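Local coordinates for heme utilization cystosolic carrier protein HutX (Pectobacterium carotovorum, PDB 2PH0), which probably carries heme in the cytosol as a member of the ChuX/HutX heme-utilisation family, and forms a dimer of two identical subunits, at residues 62-67 and 71-76; 108-113 and 156-161; 122-127 and 133-138. All blocks are in the same frame, centred on the assembly; numbering follows the deposited sequence.

Interaction 1: residues 62-67 and 71-76; sequences TLISHT and ILEFKS
Ile-71 reaches His-66 because its CG1 branch stands anti to the carbonyl carbon (chi1 -61°) and the chain then runs on extended to CD1, while the imidazole is set anti to its own backbone N (chi1 -172°). The two side chains therefore rise in the same direction, and the terminal methyl lies over one face of the ring, with Ile-71 CD1 3.8 Å from the His-66 centroid in a CH-pi contact displaced toward NE2. Beside them Ile-64 stands upright too: its CG2 meets Ile-71 CG2 at 4.0 Å, and its CG1 lies along the aliphatic part of Glu-73, 3.6 Å from Glu-73 CG. At the far end Lys-75 bends at its third torsion and passes its methylenes round the Thr-62 hydroxyl, Thr-62 OG1 lying 3.2 Å from Lys-75 CG, before its ammonium group forms a salt bridge with Glu-60.

Beta-branched Thr-62, Ile-64 and Ile-71 suit an extended backbone, and the long stems of Glu-73 and Lys-75 add apolar contact while carrying charge on a partly exposed face. The backbones form an antiparallel hairpin ladder, with Leu-63 and Phe-74 one hydrogen-bonded pair and Ser-65 and Leu-72 the other. Phe-74 N to Leu-63 O and Ser-65 N to Leu-72 O, both 2.8 Å, lie in the carbonyl planes, whereas Leu-63 N comes to Phe-74 O tilted 28° from its plane.

Leu-63, Ser-65, Leu-72 and Phe-74 occupy the buried opposite face, where Phe-74 meets Phe-74 of the second subunit. Strand 70-75 also pairs with a strand of that subunit, continuing the sheet across the dimer, while strand 60-66 is flanked on its other side by strand 132-137.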
loop_
_atom_site.group_PDB
_atom_site.type_symbol
_atom_site.label_atom_id
_atom_site.label_comp_id
_atom_site.label_asym_id
_atom_site.label_seq_id
_atom_site.Cartn_x
_atom_site.Cartn_y
_atom_site.Cartn_z
ATOM N N THR B 62 -10.966 -4.560 -5.878
ATOM C CA THR B 62 -9.542 -4.307 -6.058
ATOM C C THR B 62 -9.107 -3.231 -5.079
ATOM O O THR B 62 -9.556 -2.085 -5.179
ATOM C CB THR B 62 -9.222 -3.817 -7.488
ATOM O OG1 THR B 62 -9.508 -4.856 -8.438
ATOM C CG2 THR B 62 -7.756 -3.436 -7.592
ATOM N N LEU B 63 -8.260 -3.593 -4.117
ATOM C CA LEU B 63 -7.765 -2.613 -3.151
ATOM C C LEU B 63 -6.465 -2.083 -3.734
ATOM O O LEU B 63 -5.622 -2.853 -4.187
ATOM C CB LEU B 63 -7.517 -3.254 -1.780
ATOM C CG LEU B 63 -7.033 -2.268 -0.708
ATOM C CD1 LEU B 63 -7.519 -2.704 0.662
ATOM C CD2 LEU B 63 -5.515 -2.179 -0.742
ATOM N N ILE B 64 -6.306 -0.767 -3.729
ATOM C CA ILE B 64 -5.129 -0.148 -4.318
ATOM C C ILE B 64 -4.466 0.854 -3.394
ATOM O O ILE B 64 -5.146 1.633 -2.720
ATOM C CB ILE B 64 -5.504 0.614 -5.619
ATOM C CG1 ILE B 64 -6.042 -0.359 -6.666
ATOM C CG2 ILE B 64 -4.292 1.377 -6.160
ATOM C CD1 ILE B 64 -6.525 0.320 -7.935
ATOM N N SER B 65 -3.138 0.805 -3.356
ATOM C CA SER B 65 -2.342 1.749 -2.587
ATOM C C SER B 65 -1.735 2.594 -3.701
ATOM O O SER B 65 -1.051 2.063 -4.572
ATOM C CB SER B 65 -1.221 1.045 -1.830
ATOM O OG SER B 65 -0.414 2.010 -1.179
ATOM N N HIS B 66 -1.981 3.898 -3.682
ATOM C CA HIS B 66 -1.477 4.753 -4.747
ATOM C C HIS B 66 -0.636 5.913 -4.239
ATOM O O HIS B 66 -1.146 6.821 -3.579
ATOM C CB HIS B 66 -2.657 5.288 -5.566
ATOM C CG HIS B 66 -2.256 6.019 -6.809
ATOM N ND1 HIS B 66 -1.259 6.970 -6.828
ATOM C CD2 HIS B 66 -2.734 5.952 -8.075
ATOM C CE1 HIS B 66 -1.138 7.455 -8.051
ATOM N NE2 HIS B 66 -2.021 6.854 -8.827
ATOM N N THR B 67 0.658 5.866 -4.535
ATOM C CA THR B 67 1.567 6.931 -4.135
ATOM C C THR B 67 2.415 7.262 -5.353
ATOM O O THR B 67 2.303 6.610 -6.390
ATOM C CB THR B 67 2.508 6.496 -2.998
ATOM O OG1 THR B 67 3.531 5.650 -3.530
ATOM C CG2 THR B 67 1.738 5.734 -1.925
ATOM N N ILE B 71 2.257 2.119 -7.136
ATOM C CA ILE B 71 0.825 1.887 -7.201
ATOM C C ILE B 71 0.705 0.371 -7.061
ATOM O O ILE B 71 1.161 -0.374 -7.927
ATOM C CB ILE B 71 0.237 2.333 -8.553
ATOM C CG1 ILE B 71 0.458 3.838 -8.743
ATOM C CG2 ILE B 71 -1.243 1.997 -8.601
ATOM C CD1 ILE B 71 0.003 4.368 -10.095
ATOM N N LEU B 72 0.124 -0.082 -5.957
ATOM C CA LEU B 72 -0.033 -1.513 -5.710
ATOM C C LEU B 72 -1.513 -1.879 -5.750
ATOM O O LEU B 72 -2.334 -1.270 -5.065
ATOM C CB LEU B 72 0.573 -1.861 -4.355
ATOM C CG LEU B 72 2.041 -1.433 -4.267
ATOM C CD1 LEU B 72 2.568 -1.691 -2.866
ATOM C CD2 LEU B 72 2.859 -2.206 -5.313
ATOM N N GLU B 73 -1.851 -2.871 -6.566
ATOM C CA GLU B 73 -3.243 -3.276 -6.720
ATOM C C GLU B 73 -3.447 -4.735 -6.350
ATOM O O GLU B 73 -2.649 -5.586 -6.714
ATOM C CB GLU B 73 -3.676 -3.067 -8.165
ATOM C CG GLU B 73 -3.387 -1.689 -8.701
ATOM C CD GLU B 73 -3.594 -1.609 -10.195
ATOM O OE1 GLU B 73 -4.596 -2.174 -10.685
ATOM O OE2 GLU B 73 -2.758 -0.980 -10.876
ATOM N N PHE B 74 -4.525 -5.026 -5.633
ATOM C CA PHE B 74 -4.789 -6.401 -5.242
ATOM C C PHE B 74 -6.255 -6.754 -5.338
ATOM O O PHE B 74 -7.092 -6.135 -4.682
ATOM C CB PHE B 74 -4.309 -6.654 -3.821
ATOM C CG PHE B 74 -4.169 -8.113 -3.496
ATOM C CD1 PHE B 74 -5.224 -8.820 -2.926
ATOM C CD2 PHE B 74 -2.991 -8.792 -3.799
ATOM C CE1 PHE B 74 -5.109 -10.184 -2.665
ATOM C CE2 PHE B 74 -2.866 -10.158 -3.543
ATOM C CZ PHE B 74 -3.929 -10.854 -2.974
ATOM N N LYS B 75 -6.547 -7.772 -6.139
ATOM C CA LYS B 75 -7.910 -8.233 -6.350
ATOM C C LYS B 75 -8.284 -9.374 -5.423
ATOM O O LYS B 75 -7.704 -10.457 -5.491
ATOM C CB LYS B 75 -8.108 -8.717 -7.789
ATOM C CG LYS B 75 -8.063 -7.643 -8.844
ATOM C CD LYS B 75 -8.955 -8.025 -10.016
ATOM C CE LYS B 75 -10.418 -8.070 -9.588
ATOM N NZ LYS B 75 -11.330 -8.445 -10.705
ATOM N N SER B 76 -9.264 -9.131 -4.563
ATOM C CA SER B 76 -9.738 -10.150 -3.643
ATOM C C SER B 76 -10.924 -9.627 -2.867
ATOM O O SER B 76 -11.273 -8.446 -2.961
ATOM C CB SER B 76 -8.634 -10.561 -2.661
ATOM O OG SER B 76 -8.243 -9.469 -1.853
#

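Interaction 2: residues 108-113 and 156-161; sequences IAFIER and ALASEL
Phe-110 meets Leu-157 and Ala-158 of helix 148-160 and Leu-161 of the segment that follows on from them, in two-layer alpha/beta packing, in which a helix lies against one face of an antiparallel sheet. The contact is wholly apolar across the two segments, and all four residues are buried.

The CH-pi part belongs to Ala-158. Its CB lies over one face of the phenyl ring, 4.2 Å from the Phe-110 centroid and 27° off the normal. Alanine suits this position because its single methyl lets the helix backbone come close: the Ala-158 CA itself stands 4.1 Å above the ring plane, over the centre.

The remaining contacts are between the ring and leucine branches. Leu-157 and Leu-161, four residues apart, both direct their CB toward the strand; each crosses the Phe-110 side chain at about a right angle. Leu-157 addresses the outer end of the ring, with its CG 3.6 Å from Phe-110 CZ and its CD2 close to the same carbon. Leucine suits both places because its branched end brings methyl and methine carbons against the ring.

Other neighbours complete the packing. Phe-154 of the same helix presents an edge-to-face ring to Phe-110, Val-123 of strand 118-126 touches it from within the sheet, and a salt bridge between Glu-112 and Arg-155 ties the same strand and helix together.

With CG anti to the carbonyl carbon (chi1 -72°), the Phe-110 ring is turned so that its CE1 meets Leu-161 CD2 at 3.5 Å.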
loop_
_atom_site.group_PDB
_atom_site.type_symbol
_atom_site.label_atom_id
_atom_site.label_comp_id
_atom_site.label_asym_id
_atom_site.label_seq_id
_atom_site.Cartn_x
_atom_site.Cartn_y
_atom_site.Cartn_z
ATOM N N ILE B 108 -14.176 9.911 3.747
ATOM C CA ILE B 108 -14.425 8.770 2.879
ATOM C C ILE B 108 -15.212 9.304 1.693
ATOM O O ILE B 108 -16.128 10.112 1.858
ATOM C CB ILE B 108 -15.240 7.669 3.589
ATOM C CG1 ILE B 108 -14.461 7.140 4.801
ATOM C CG2 ILE B 108 -15.526 6.522 2.618
ATOM C CD1 ILE B 108 -15.172 6.032 5.576
ATOM N N ALA B 109 -14.846 8.871 0.493
ATOM C CA ALA B 109 -15.546 9.338 -0.698
ATOM C C ALA B 109 -15.966 8.192 -1.599
ATOM O O ALA B 109 -15.210 7.236 -1.812
ATOM C CB ALA B 109 -14.656 10.314 -1.488
ATOM N N PHE B 110 -17.189 8.296 -2.117
ATOM C CA PHE B 110 -17.735 7.322 -3.047
ATOM C C PHE B 110 -17.739 8.074 -4.379
ATOM O O PHE B 110 -18.487 9.032 -4.570
ATOM C CB PHE B 110 -19.152 6.915 -2.631
ATOM C CG PHE B 110 -19.195 6.044 -1.402
ATOM C CD1 PHE B 110 -19.029 6.588 -0.131
ATOM C CD2 PHE B 110 -19.391 4.674 -1.521
ATOM C CE1 PHE B 110 -19.061 5.767 1.006
ATOM C CE2 PHE B 110 -19.423 3.849 -0.393
ATOM C CZ PHE B 110 -19.258 4.401 0.870
ATOM N N ILE B 111 -16.877 7.639 -5.291
ATOM C CA ILE B 111 -16.709 8.313 -6.570
ATOM C C ILE B 111 -17.116 7.474 -7.763
ATOM O O ILE B 111 -16.677 6.338 -7.907
ATOM C CB ILE B 111 -15.227 8.706 -6.763
ATOM C CG1 ILE B 111 -14.732 9.490 -5.545
ATOM C CG2 ILE B 111 -15.054 9.516 -8.034
ATOM C CD1 ILE B 111 -13.250 9.792 -5.577
ATOM N N GLU B 112 -17.956 8.044 -8.623
ATOM C CA GLU B 112 -18.369 7.361 -9.837
ATOM C C GLU B 112 -17.947 8.296 -10.969
ATOM O O GLU B 112 -18.539 9.354 -11.156
ATOM C CB GLU B 112 -19.881 7.130 -9.846
ATOM C CG GLU B 112 -20.337 6.102 -8.817
ATOM C CD GLU B 112 -21.840 5.835 -8.843
ATOM O OE1 GLU B 112 -22.622 6.699 -8.389
ATOM O OE2 GLU B 112 -22.239 4.754 -9.318
ATOM N N ARG B 113 -16.901 7.919 -11.691
ATOM C CA ARG B 113 -16.400 8.752 -12.783
ATOM C C ARG B 113 -15.724 7.902 -13.849
ATOM O O ARG B 113 -15.452 6.725 -13.639
ATOM C CB ARG B 113 -15.395 9.776 -12.236
ATOM C CG ARG B 113 -14.170 9.137 -11.587
ATOM C CD ARG B 113 -13.242 10.182 -10.984
ATOM N NE ARG B 113 -12.543 10.965 -11.999
ATOM C CZ ARG B 113 -11.364 10.640 -12.517
ATOM N NH1 ARG B 113 -10.734 9.542 -12.115
ATOM N NH2 ARG B 113 -10.813 11.415 -13.437
ATOM N N ALA B 156 -26.213 2.272 -2.609
ATOM C CA ALA B 156 -27.045 2.185 -1.407
ATOM C C ALA B 156 -26.279 2.676 -0.189
ATOM O O ALA B 156 -26.795 3.448 0.619
ATOM C CB ALA B 156 -27.503 0.751 -1.182
ATOM N N LEU B 157 -25.042 2.218 -0.057
ATOM C CA LEU B 157 -24.201 2.617 1.059
ATOM C C LEU B 157 -23.922 4.112 1.007
ATOM O O LEU B 157 -24.052 4.806 2.017
ATOM C CB LEU B 157 -22.887 1.829 1.035
ATOM C CG LEU B 157 -21.848 2.155 2.114
ATOM C CD1 LEU B 157 -22.468 2.026 3.505
ATOM C CD2 LEU B 157 -20.684 1.190 1.962
ATOM N N ALA B 158 -23.542 4.617 -0.165
ATOM C CA ALA B 158 -23.267 6.041 -0.305
ATOM C C ALA B 158 -24.479 6.833 0.178
ATOM O O ALA B 158 -24.348 7.797 0.937
ATOM C CB ALA B 158 -22.964 6.383 -1.767
ATOM N N SER B 159 -25.659 6.405 -0.261
ATOM C CA SER B 159 -26.912 7.058 0.100
ATOM C C SER B 159 -27.235 7.072 1.591
ATOM O O SER B 159 -27.675 8.091 2.117
ATOM C CB SER B 159 -28.079 6.411 -0.650
ATOM O OG SER B 159 -27.960 6.626 -2.043
ATOM N N GLU B 160 -27.039 5.957 2.283
ATOM C CA GLU B 160 -27.360 5.963 3.704
ATOM C C GLU B 160 -26.348 6.750 4.527
ATOM O O GLU B 160 -26.608 7.089 5.681
ATOM C CB GLU B 160 -27.517 4.538 4.245
ATOM C CG GLU B 160 -26.317 3.640 4.131
ATOM C CD GLU B 160 -26.655 2.215 4.527
ATOM O OE1 GLU B 160 -27.539 1.615 3.880
ATOM O OE2 GLU B 160 -26.043 1.696 5.486
ATOM N N LEU B 161 -25.201 7.057 3.929
ATOM C CA LEU B 161 -24.183 7.839 4.621
ATOM C C LEU B 161 -24.492 9.327 4.485
ATOM O O LEU B 161 -23.868 10.165 5.134
ATOM C CB LEU B 161 -22.790 7.534 4.062
ATOM C CG LEU B 161 -21.984 6.474 4.819
ATOM C CD1 LEU B 161 -22.768 5.182 4.923
ATOM C CD2 LEU B 161 -20.665 6.242 4.108
#

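Interaction 3: residues 122-127 and 133-138; sequences SVVFFN and MFKIFL
Phe-125 O takes the backbone N-H of Met-133 at 2.7 Å from N to O, nearly straight on to the carbonyl (C=O...N angle 165°). Phe-125 N in turn donates to Phe-134 O over a longer 3.2 Å, and farther along Val-123 and Ile-136 exchange two bonds, Val-123 N to Ile-136 O being 2.8 Å.

On one face Phe-125 and Phe-134 form an offset stack, the centroids 4.8 Å apart and the planes 30° from parallel. Phe-134 CE2 sits over the Phe-125 face near its rim, while Phe-125 CB lies over the face of Phe-134. Phe-134 achieves this by placing its CG between backbone N and carbonyl carbon (chi1 45°), which swings the ring toward the other strand. Ile-136 adds its terminal methyl, CD1 reaching Phe-125 CE2 at 3.7 Å. Large flat rings and a branched aliphatic chain suit this buried face, which helix 48-55 covers through Phe-48, Val-51 and Ile-55.

The other face is more mixed. Ser-122 is small enough for its CB to sit over the Phe-137 ring, 3.6 Å from the centroid in a CH-pi contact. Lys-135 lays its methylenes beside both Val-124 methyls, then extends its ammonium group to a salt bridge with Glu-18, a partner that probably offsets the cost of burying much of a charged residue.

At the end of the ladder selenomethionine Met-133 curls its chain past Asn-127, whose side-chain ND2 is hydrogen-bonded to Asp-69 of the second subunit.

The whole is an antiparallel beta hairpin in the middle of the six-stranded sheet, the face bearing Phe-125, Phe-134 and Ile-136 packed against helix 48-55 as in a two-layer alpha/beta arrangement.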
loop_
_atom_site.group_PDB
_atom_site.type_symbol
_atom_site.label_atom_id
_atom_site.label_comp_id
_atom_site.label_asym_id
_atom_site.label_seq_id
_atom_site.Cartn_x
_atom_site.Cartn_y
_atom_site.Cartn_z
ATOM N N SER B 122 -15.315 3.898 -7.130
ATOM C CA SER B 122 -14.359 3.645 -6.062
ATOM C C SER B 122 -14.733 4.261 -4.722
ATOM O O SER B 122 -15.506 5.218 -4.640
ATOM C CB SER B 122 -12.971 4.150 -6.476
ATOM O OG SER B 122 -12.997 5.536 -6.818
ATOM N N VAL B 123 -14.192 3.676 -3.663
ATOM C CA VAL B 123 -14.403 4.190 -2.323
ATOM C C VAL B 123 -13.001 4.570 -1.884
ATOM O O VAL B 123 -12.117 3.712 -1.806
ATOM C CB VAL B 123 -14.953 3.136 -1.358
ATOM C CG1 VAL B 123 -15.149 3.770 0.010
ATOM C CG2 VAL B 123 -16.267 2.582 -1.880
ATOM N N VAL B 124 -12.792 5.852 -1.626
ATOM C CA VAL B 124 -11.472 6.338 -1.232
ATOM C C VAL B 124 -11.430 6.758 0.233
ATOM O O VAL B 124 -12.293 7.488 0.698
ATOM C CB VAL B 124 -11.057 7.525 -2.113
ATOM C CG1 VAL B 124 -9.621 7.924 -1.807
ATOM C CG2 VAL B 124 -11.201 7.143 -3.602
ATOM N N PHE B 125 -10.414 6.285 0.951
ATOM C CA PHE B 125 -10.241 6.592 2.371
ATOM C C PHE B 125 -9.085 7.574 2.516
ATOM O O PHE B 125 -7.971 7.296 2.075
ATOM C CB PHE B 125 -9.959 5.294 3.146
ATOM C CG PHE B 125 -11.065 4.275 3.037
ATOM C CD1 PHE B 125 -11.899 4.017 4.123
ATOM C CD2 PHE B 125 -11.266 3.568 1.851
ATOM C CE1 PHE B 125 -12.914 3.066 4.030
ATOM C CE2 PHE B 125 -12.276 2.614 1.748
ATOM C CZ PHE B 125 -13.103 2.363 2.842
ATOM N N PHE B 126 -9.358 8.719 3.135
ATOM C CA PHE B 126 -8.377 9.793 3.303
ATOM C C PHE B 126 -7.935 10.038 4.743
ATOM O O PHE B 126 -8.725 9.911 5.674
ATOM C CB PHE B 126 -8.962 11.121 2.807
ATOM C CG PHE B 126 -9.443 11.099 1.386
ATOM C CD1 PHE B 126 -8.604 11.491 0.347
ATOM C CD2 PHE B 126 -10.753 10.739 1.092
ATOM C CE1 PHE B 126 -9.064 11.533 -0.968
ATOM C CE2 PHE B 126 -11.222 10.776 -0.227
ATOM C CZ PHE B 126 -10.374 11.175 -1.251
ATOM N N ASN B 127 -6.673 10.428 4.912
ATOM C CA ASN B 127 -6.161 10.749 6.239
ATOM C C ASN B 127 -6.336 12.259 6.458
ATOM O O ASN B 127 -6.900 12.956 5.609
ATOM C CB ASN B 127 -4.678 10.347 6.379
ATOM C CG ASN B 127 -3.774 11.032 5.368
ATOM O OD1 ASN B 127 -4.102 12.091 4.833
ATOM N ND2 ASN B 127 -2.610 10.435 5.120
HETATM N N MSE B 133 -5.370 6.861 1.776
HETATM C CA MSE B 133 -4.705 5.791 2.514
HETATM C C MSE B 133 -4.744 4.571 1.600
HETATM O O MSE B 133 -3.780 3.806 1.501
HETATM C CB MSE B 133 -5.449 5.540 3.822
HETATM C CG MSE B 133 -5.344 6.717 4.776
HETATM SE SE MSE B 133 -6.603 6.644 6.226
HETATM C CE MSE B 133 -6.377 4.787 6.711
ATOM N N PHE B 134 -5.872 4.409 0.918
ATOM C CA PHE B 134 -6.070 3.338 -0.044
ATOM C C PHE B 134 -7.401 3.571 -0.744
ATOM O O PHE B 134 -8.189 4.425 -0.330
ATOM C CB PHE B 134 -6.048 1.940 0.613
ATOM C CG PHE B 134 -6.848 1.838 1.879
ATOM C CD1 PHE B 134 -6.260 2.112 3.108
ATOM C CD2 PHE B 134 -8.194 1.484 1.845
ATOM C CE1 PHE B 134 -7.002 2.040 4.287
ATOM C CE2 PHE B 134 -8.944 1.409 3.019
ATOM C CZ PHE B 134 -8.347 1.690 4.241
ATOM N N LYS B 135 -7.640 2.823 -1.811
ATOM C CA LYS B 135 -8.881 2.968 -2.565
ATOM C C LYS B 135 -9.419 1.588 -2.857
ATOM O O LYS B 135 -8.656 0.624 -2.938
ATOM C CB LYS B 135 -8.618 3.660 -3.900
ATOM C CG LYS B 135 -7.818 4.944 -3.837
ATOM C CD LYS B 135 -7.617 5.456 -5.254
ATOM C CE LYS B 135 -6.668 6.636 -5.312
ATOM N NZ LYS B 135 -6.428 7.018 -6.728
ATOM N N ILE B 136 -10.731 1.487 -3.028
ATOM C CA ILE B 136 -11.340 0.214 -3.356
ATOM C C ILE B 136 -12.167 0.417 -4.628
ATOM O O ILE B 136 -13.025 1.292 -4.663
ATOM C CB ILE B 136 -12.258 -0.273 -2.215
ATOM C CG1 ILE B 136 -11.436 -0.442 -0.930
ATOM C CG2 ILE B 136 -12.906 -1.600 -2.593
ATOM C CD1 ILE B 136 -12.265 -0.784 0.283
ATOM N N PHE B 137 -11.889 -0.365 -5.669
ATOM C CA PHE B 137 -12.628 -0.253 -6.935
ATOM C C PHE B 137 -13.520 -1.461 -7.180
ATOM O O PHE B 137 -13.131 -2.591 -6.893
ATOM C CB PHE B 137 -11.670 -0.124 -8.128
ATOM C CG PHE B 137 -10.987 1.205 -8.223
ATOM C CD1 PHE B 137 -9.887 1.499 -7.426
ATOM C CD2 PHE B 137 -11.444 2.171 -9.113
ATOM C CE1 PHE B 137 -9.251 2.737 -7.519
ATOM C CE2 PHE B 137 -10.813 3.411 -9.210
ATOM C CZ PHE B 137 -9.715 3.693 -8.411
ATOM N N LEU B 138 -14.706 -1.215 -7.735
ATOM C CA LEU B 138 -15.645 -2.278 -8.053
ATOM C C LEU B 138 -15.146 -3.019 -9.282
ATOM O O LEU B 138 -14.437 -2.438 -10.109
ATOM C CB LEU B 138 -17.033 -1.701 -8.355
ATOM C CG LEU B 138 -17.686 -0.822 -7.287
ATOM C CD1 LEU B 138 -19.134 -0.557 -7.680
ATOM C CD2 LEU B 138 -17.637 -1.520 -5.935
#

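In the fold
All three contacts draw on one six-stranded antiparallel sheet. Along the chain interaction 1 closes first; the strand of interaction 2 follows, then the whole of interaction 3, before helix 148-160 returns to complete interaction 2. Interaction 3 is central, its centre 9 Å from that of interaction 1 and 11 Å from that of interaction 2, and backbone bonds probably join it to both: Ile-64 with Lys-135 on one side, Ala-109 with Val-124 on the other. Interactions 1 and 2 lie 19 Å apart between centres, on opposite sides of the chain's centre. The sheet thus links the helix-covered part of the subunit to the dimer interface, which interactions 1 and 3 both touch.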